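Local coordinates for A207R protein, arginine decarboxylase (Paramecium bursaria Chlorella virus 1, PDB 2NV9) that probably acts as a pyridoxal 5'-phosphate-dependent arginine decarboxylase, splitting carbon dioxide from the amino acid, at residues F116-I121 against L166-I171. The protein carries 1 engineered substitution. Residues are numbered along the deposited sequence; the frame is centred on the assembly and turned at random.
Sequences FELDKI and LDIEVI
Ile-168 reaches from the loop ahead of strand 170-174 to helix 115-124. Its CB holds CG1 anti to the carbonyl carbon (chi1 -71°), and the chain then runs on extended to CD1 (chi2 160°). On the way CG1 passes Ile-121 CG2 at 4.1 Å. The tip, CD1, packs on several atoms at once: it lies 4.0 Å from Ile-121 CG2, 4.1 Å from Leu-118 CB, and 3.5 Å from the carbonyl oxygen Leu-118 O. Isoleucine's slim CG1-CD1 branch can put one methyl against Leu-118 and Ile-121, one turn apart. Leu-166 adds a second apolar finger, its CD1 lying 4.0 Å from Leu-118 CB; leucine's fork lays one methyl on the helix and brings no polar group. The same methyl brushes Asp-119 OD1, whose polar partner is the hydroxyl of Tyr-162 on helix 156-165. Between Leu-166 and Ile-168 in the chain, Asp-167 takes the positive phi of the Schellman motif that ends helix 156-165, and Leu-166 O is hydrogen-bonded to His-122 ND1, just beyond Ile-121. Met-130 of strand 129-133 touches both Ile-121 and Ile-168, placing the cluster in the layer between helices and parallel strands of the TIM barrel that forms the pyridoxal-binding domain.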
loop_
_atom_site.group_PDB
_atom_site.type_symbol
_atom_site.label_atom_id
_atom_site.label_comp_id
_atom_site.label_asym_id
_atom_site.label_seq_id
_atom_site.Cartn_x
_atom_site.Cartn_y
_atom_site.Cartn_z
ATOM N N PHE B 116 3.225 29.966 1.896
ATOM C CA PHE B 116 1.873 29.662 1.387
ATOM C C PHE B 116 0.972 28.988 2.436
ATOM O O PHE B 116 -0.271 29.169 2.416
ATOM C CB PHE B 116 1.901 28.846 0.094
ATOM C CG PHE B 116 2.491 29.584 -1.078
ATOM C CD1 PHE B 116 1.729 30.486 -1.795
ATOM C CD2 PHE B 116 3.816 29.384 -1.456
ATOM C CE1 PHE B 116 2.257 31.191 -2.842
ATOM C CE2 PHE B 116 4.371 30.088 -2.528
ATOM C CZ PHE B 116 3.597 30.974 -3.230
ATOM N N GLU B 117 1.576 28.228 3.346
ATOM C CA GLU B 117 0.811 27.652 4.442
ATOM C C GLU B 117 0.239 28.724 5.379
ATOM O O GLU B 117 -0.900 28.583 5.879
ATOM C CB GLU B 117 1.604 26.599 5.234
ATOM C CG GLU B 117 0.676 25.604 6.040
ATOM C CD GLU B 117 -0.150 24.611 5.166
ATOM O OE1 GLU B 117 0.046 24.545 3.926
ATOM O OE2 GLU B 117 -0.941 23.829 5.733
ATOM N N LEU B 118 1.047 29.769 5.623
ATOM C CA LEU B 118 0.618 30.929 6.398
ATOM C C LEU B 118 -0.472 31.747 5.728
ATOM O O LEU B 118 -1.320 32.281 6.427
ATOM C CB LEU B 118 1.789 31.861 6.798
ATOM C CG LEU B 118 2.930 31.253 7.634
ATOM C CD1 LEU B 118 4.175 32.153 7.713
ATOM C CD2 LEU B 118 2.412 30.933 9.039
ATOM N N ASP B 119 -0.419 31.871 4.399
ATOM C CA ASP B 119 -1.495 32.471 3.596
ATOM C C ASP B 119 -2.857 31.793 3.818
ATOM O O ASP B 119 -3.876 32.484 4.008
ATOM C CB ASP B 119 -1.176 32.489 2.103
ATOM C CG ASP B 119 0.043 33.331 1.780
ATOM O OD1 ASP B 119 0.375 34.223 2.576
ATOM O OD2 ASP B 119 0.643 33.093 0.721
ATOM N N LYS B 120 -2.844 30.462 3.815
ATOM C CA LYS B 120 -4.025 29.640 4.119
ATOM C C LYS B 120 -4.519 29.836 5.567
ATOM O O LYS B 120 -5.719 29.963 5.799
ATOM C CB LYS B 120 -3.721 28.154 3.849
ATOM C CG LYS B 120 -3.847 27.749 2.388
ATOM C CD LYS B 120 -2.850 26.624 2.029
ATOM C CE LYS B 120 -3.256 25.298 2.557
ATOM N NZ LYS B 120 -2.199 24.227 2.495
ATOM N N ILE B 121 -3.591 29.851 6.523
ATOM C CA ILE B 121 -3.945 30.079 7.927
ATOM C C ILE B 121 -4.618 31.447 8.077
ATOM O O ILE B 121 -5.684 31.556 8.675
ATOM C CB ILE B 121 -2.724 29.994 8.886
ATOM C CG1 ILE B 121 -2.196 28.553 9.019
ATOM C CG2 ILE B 121 -3.087 30.611 10.299
ATOM C CD1 ILE B 121 -3.243 27.492 9.447
ATOM N N LEU B 166 1.526 38.770 9.074
ATOM C CA LEU B 166 0.137 38.349 8.929
ATOM C C LEU B 166 -0.651 38.301 10.247
ATOM O O LEU B 166 -1.806 37.878 10.252
ATOM C CB LEU B 166 0.076 36.976 8.201
ATOM C CG LEU B 166 0.499 36.956 6.733
ATOM C CD1 LEU B 166 0.378 35.590 6.168
ATOM C CD2 LEU B 166 -0.374 37.926 5.952
ATOM N N ASP B 167 -0.033 38.734 11.356
ATOM C CA ASP B 167 -0.641 38.643 12.707
ATOM C C ASP B 167 -0.965 37.173 13.108
ATOM O O ASP B 167 -1.986 36.883 13.707
ATOM C CB ASP B 167 -1.875 39.550 12.801
ATOM C CG ASP B 167 -2.314 39.823 14.232
ATOM O OD1 ASP B 167 -1.447 40.170 15.083
ATOM O OD2 ASP B 167 -3.561 39.752 14.504
ATOM N N ILE B 168 -0.075 36.247 12.743
ATOM C CA ILE B 168 -0.239 34.852 13.123
ATOM C C ILE B 168 0.671 34.566 14.317
ATOM O O ILE B 168 1.852 34.884 14.277
ATOM C CB ILE B 168 0.051 33.940 11.898
ATOM C CG1 ILE B 168 -1.096 34.106 10.899
ATOM C CG2 ILE B 168 0.166 32.498 12.312
ATOM C CD1 ILE B 168 -0.676 33.673 9.526
ATOM N N GLU B 169 0.120 33.996 15.376
ATOM C CA GLU B 169 0.897 33.632 16.568
ATOM C C GLU B 169 1.753 32.403 16.292
ATOM O O GLU B 169 1.232 31.343 15.937
ATOM C CB GLU B 169 -0.016 33.294 17.737
ATOM C CG GLU B 169 -0.243 34.423 18.751
ATOM C CD GLU B 169 -1.076 33.952 19.909
ATOM O OE1 GLU B 169 -0.531 33.356 20.871
ATOM O OE2 GLU B 169 -2.311 34.109 19.824
ATOM N N VAL B 170 3.064 32.555 16.453
ATOM C CA VAL B 170 3.944 31.400 16.411
ATOM C C VAL B 170 4.290 31.070 17.861
ATOM O O VAL B 170 4.918 31.877 18.567
ATOM C CB VAL B 170 5.209 31.642 15.540
ATOM C CG1 VAL B 170 6.184 30.452 15.655
ATOM C CG2 VAL B 170 4.812 31.851 14.069
ATOM N N ILE B 171 3.896 29.885 18.303
ATOM C CA ILE B 171 4.026 29.537 19.729
ATOM C C ILE B 171 5.054 28.445 19.974
ATOM O O ILE B 171 5.264 28.030 21.110
ATOM C CB ILE B 171 2.645 29.138 20.374
ATOM C CG1 ILE B 171 2.088 27.874 19.695
ATOM C CG2 ILE B 171 1.666 30.311 20.287
ATOM C CD1 ILE B 171 1.062 27.103 20.573
#